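Local coordinates for protein pectate lyase (Bacillus, PDB 3VMW) that probably cleaves pectate, the polygalacturonate of plant cell walls, by an elimination reaction as a polysaccharide lyase of family 1, at residues A[229-234]-A[263-268]. Sequence-based numbering, arbitrary orientation.
Sequences TAINSR and GPVGWF. With ADA (alpha-D-galactopyranuronic acid), chain B.
Asn232 and Phe268 show how a side-chain amide can take over where a parallel strand pairing runs out. Asn232 OD1 accepts the backbone N-H of Phe268 at 2.9 Å, while Asn232 ND2 donates to Phe268 O, which lies near the amide plane. Both ends of the amide are therefore used on the backbone of one residue, which fixes its rotation. The chi1 of -173°, with CG anti to the backbone N, carries the amide alongside Phe268.

The rest of the pairing is made by the main chains. Ala230 N and Ile231 N donate in turn to Gly263 O and Pro264 O, Ile231 O takes the N-H of Gly266 at 3.0 Å, and Ser233 N closes on Gly266 O in a nearly straight bond. A CA-H...O contact of 3.2 Å from Val265 CA to Ile231 O adds to the grip on that carbonyl. Strands 231-234 and 265-266 lie side by side in successive turns of the right-handed parallel beta-helix of pectate lyases, with 210-212 flanking 231-234 on its other side.

Apolar contacts lie on both faces of the pair. Ile231 CG2 meets Val265 CG2 at 3.9 Å on the face turned to the interior, where Val239 and Leu279 also pack. On the Asn232 face, the Phe268 ring has Thr229 CG2 over its centre in a CH-pi contact, 3.9 Å from the centroid, and Gly266 C against the opposite face.

Charge enters at Arg234, whose CG lies 3.7 Å from Trp267 CD1. Bent at chi3 (81°), the chain presents its guanidinium edge-on to a bound galacturonate: Arg234 NH1 hydrogen-bonds O6B of the sugar, and Arg234 NH2 hydrogen-bonds its O6A at 2.7 Å. Ser271 holds NE, and Arg207 also bonds the sugar.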
ATOM      1  N   THR A 229      -7.496 -10.979  11.159  1.00 18.38           N
ATOM      2  CA  THR A 229      -6.128 -10.730  11.594  1.00 15.64           C
ATOM      3  C   THR A 229      -5.606  -9.448  10.973  1.00 17.26           C
ATOM      4  O   THR A 229      -6.089  -9.020   9.915  1.00 19.79           O
ATOM      5  CB  THR A 229      -5.205 -11.865  11.165  1.00 17.57           C
ATOM      6  OG1 THR A 229      -5.250 -11.965   9.740  1.00 20.65           O
ATOM      7  CG2 THR A 229      -5.676 -13.216  11.758  1.00 17.39           C
ATOM      8  N   ALA A 230      -4.622  -8.816  11.616  1.00 18.69           N
ATOM      9  CA  ALA A 230      -4.040  -7.604  11.009  1.00 17.67           C
ATOM     10  C   ALA A 230      -2.646  -7.886  10.454  1.00 18.73           C
ATOM     11  O   ALA A 230      -2.497  -8.370   9.347  1.00 20.05           O
ATOM     12  CB  ALA A 230      -3.999  -6.432  12.024  1.00 14.12           C
ATOM     13  N   ILE A 231      -1.612  -7.612  11.243  1.00 17.49           N
ATOM     14  CA  ILE A 231      -0.255  -7.729  10.720  1.00 19.16           C
ATOM     15  C   ILE A 231       0.192  -9.196  10.790  1.00 18.18           C
ATOM     16  O   ILE A 231       0.228  -9.779  11.861  1.00 18.10           O
ATOM     17  CB  ILE A 231       0.688  -6.882  11.565  1.00 18.10           C
ATOM     18  CG1 ILE A 231       0.214  -5.411  11.535  1.00 16.03           C
ATOM     19  CG2 ILE A 231       2.132  -7.016  11.057  1.00 15.12           C
ATOM     20  CD1 ILE A 231       0.887  -4.588  12.705  1.00 19.08           C
ATOM     21  N   ASN A 232       0.538  -9.765   9.644  1.00 15.79           N
ATOM     22  CA  ASN A 232       0.916 -11.161   9.563  1.00 15.93           C
ATOM     23  C   ASN A 232       2.357 -11.241   9.087  1.00 22.95           C
ATOM     24  O   ASN A 232       2.640 -10.918   7.942  1.00 23.86           O
ATOM     25  CB  ASN A 232       0.004 -11.877   8.554  1.00 15.31           C
ATOM     26  CG  ASN A 232       0.231 -13.390   8.542  1.00 15.75           C
ATOM     27  OD1 ASN A 232       1.119 -13.886   9.238  1.00 19.25           O
ATOM     28  ND2 ASN A 232      -0.571 -14.129   7.748  1.00 14.51           N
ATOM     29  N   SER A 233       3.264 -11.668   9.956  1.00 18.51           N
ATOM     30  CA  SER A 233       4.686 -11.582   9.659  1.00 17.81           C
ATOM     31  C   SER A 233       5.208 -12.993   9.432  1.00 18.74           C
ATOM     32  O   SER A 233       5.159 -13.813  10.318  1.00 19.59           O
ATOM     33  CB  SER A 233       5.440 -10.899  10.809  1.00 20.07           C
ATOM     34  OG  SER A 233       6.834 -10.817  10.554  1.00 19.58           O
ATOM     35  N   ARG A 234       5.681 -13.255   8.218  1.00 17.52           N
ATOM     36  CA  ARG A 234       5.980 -14.624   7.776  1.00 20.77           C
ATOM     37  C   ARG A 234       7.387 -14.757   7.214  1.00 22.29           C
ATOM     38  O   ARG A 234       7.979 -13.776   6.740  1.00 19.02           O
ATOM     39  CB  ARG A 234       4.978 -15.020   6.686  1.00 20.72           C
ATOM     40  CG  ARG A 234       3.567 -15.225   7.227  1.00 26.71           C
ATOM     41  CD  ARG A 234       2.514 -14.931   6.164  1.00 28.62           C
ATOM     42  NE  ARG A 234       2.326 -16.067   5.244  1.00 25.26           N
ATOM     43  CZ  ARG A 234       1.156 -16.386   4.687  1.00 24.71           C
ATOM     44  NH1 ARG A 234       1.056 -17.445   3.887  1.00 23.31           N
ATOM     45  NH2 ARG A 234       0.078 -15.632   4.929  1.00 21.29           N
ATOM     46  N   GLY A 263      -5.033 -11.754  15.998  1.00 19.88           N
ATOM     47  CA  GLY A 263      -5.029 -10.429  16.575  1.00 19.97           C
ATOM     48  C   GLY A 263      -4.272  -9.409  15.742  1.00 18.98           C
ATOM     49  O   GLY A 263      -4.161  -9.524  14.526  1.00 22.42           O
ATOM     50  N   PRO A 264      -3.674  -8.449  16.418  1.00 18.28           N
ATOM     51  CA  PRO A 264      -3.041  -7.306  15.768  1.00 19.32           C
ATOM     52  C   PRO A 264      -1.721  -7.679  15.059  1.00 17.45           C
ATOM     53  O   PRO A 264      -1.395  -7.052  14.048  1.00 19.22           O
ATOM     54  CB  PRO A 264      -2.815  -6.330  16.923  1.00 18.12           C
ATOM     55  CG  PRO A 264      -2.748  -7.205  18.138  1.00 25.82           C
ATOM     56  CD  PRO A 264      -3.729  -8.308  17.887  1.00 21.60           C
ATOM     57  N   VAL A 265      -1.011  -8.679  15.564  1.00 17.19           N
ATOM     58  CA  VAL A 265       0.249  -9.066  14.940  1.00 20.84           C
ATOM     59  C   VAL A 265       0.529 -10.527  15.302  1.00 19.19           C
ATOM     60  O   VAL A 265       0.218 -10.984  16.411  1.00 22.07           O
ATOM     61  CB  VAL A 265       1.411  -8.157  15.402  1.00 26.14           C
ATOM     62  CG1 VAL A 265       1.601  -8.258  16.916  1.00 29.11           C
ATOM     63  CG2 VAL A 265       2.714  -8.500  14.638  1.00 20.89           C
ATOM     64  N   GLY A 266       1.098 -11.273  14.365  1.00 19.02           N
ATOM     65  CA  GLY A 266       1.420 -12.666  14.648  1.00 21.35           C
ATOM     66  C   GLY A 266       1.793 -13.349  13.348  1.00 21.51           C
ATOM     67  O   GLY A 266       2.091 -12.694  12.357  1.00 20.57           O
ATOM     68  N   TRP A 267       1.784 -14.676  13.369  1.00 18.60           N
ATOM     69  CA  TRP A 267       2.060 -15.505  12.209  1.00 19.52           C
ATOM     70  C   TRP A 267       0.782 -16.300  11.993  1.00 22.50           C
ATOM     71  O   TRP A 267       0.357 -17.062  12.890  1.00 25.08           O
ATOM     72  CB  TRP A 267       3.231 -16.466  12.550  1.00 19.19           C
ATOM     73  CG  TRP A 267       3.489 -17.482  11.509  1.00 24.59           C
ATOM     74  CD1 TRP A 267       3.157 -17.420  10.182  1.00 26.91           C
ATOM     75  CD2 TRP A 267       4.135 -18.747  11.708  1.00 26.03           C
ATOM     76  NE1 TRP A 267       3.570 -18.581   9.548  1.00 24.33           N
ATOM     77  CE2 TRP A 267       4.166 -19.405  10.463  1.00 25.76           C
ATOM     78  CE3 TRP A 267       4.684 -19.387  12.823  1.00 31.01           C
ATOM     79  CZ2 TRP A 267       4.725 -20.683  10.302  1.00 28.21           C
ATOM     80  CZ3 TRP A 267       5.247 -20.666  12.660  1.00 34.24           C
ATOM     81  CH2 TRP A 267       5.270 -21.290  11.410  1.00 30.53           C
ATOM     82  N   PHE A 268       0.158 -16.124  10.830  1.00 20.73           N
ATOM     83  CA  PHE A 268      -1.170 -16.687  10.580  1.00 19.00           C
ATOM     84  C   PHE A 268      -1.243 -17.372   9.208  1.00 21.54           C
ATOM     85  O   PHE A 268      -0.492 -17.018   8.303  1.00 22.56           O
ATOM     86  CB  PHE A 268      -2.240 -15.571  10.641  1.00 20.54           C
ATOM     87  CG  PHE A 268      -2.148 -14.698  11.864  1.00 21.56           C
ATOM     88  CD1 PHE A 268      -2.443 -15.209  13.115  1.00 23.67           C
ATOM     89  CD2 PHE A 268      -1.774 -13.344  11.754  1.00 19.77           C
ATOM     90  CE1 PHE A 268      -2.343 -14.401  14.250  1.00 20.66           C
ATOM     91  CE2 PHE A 268      -1.683 -12.536  12.873  1.00 23.94           C
ATOM     92  CZ  PHE A 268      -1.970 -13.066  14.126  1.00 20.34           C
TER
HETATM   93  C1  ADA B   3      -5.917 -16.235   2.112  1.00 26.30           C
HETATM   94  C2  ADA B   3      -5.955 -16.737   0.675  1.00 28.10           C
HETATM   95  C3  ADA B   3      -5.127 -17.965   0.505  1.00 34.37           C
HETATM   96  C4  ADA B   3      -3.769 -17.834   0.976  1.00 30.86           C
HETATM   97  C5  ADA B   3      -3.733 -17.298   2.404  1.00 29.39           C
HETATM   98  C6  ADA B   3      -2.411 -16.997   2.936  1.00 32.00           C
HETATM   99  O2  ADA B   3      -7.296 -17.014   0.412  1.00 30.16           O
HETATM  100  O3  ADA B   3      -5.108 -18.293  -0.912  1.00 29.78           O
HETATM  101  O4  ADA B   3      -3.102 -16.898   0.126  1.00 29.40           O
HETATM  102  O5  ADA B   3      -4.593 -16.094   2.573  1.00 28.13           O
HETATM  103  O6B ADA B   3      -1.477 -17.832   2.822  1.00 28.24           O
HETATM  104  O6A ADA B   3      -2.211 -15.921   3.594  1.00 22.70           O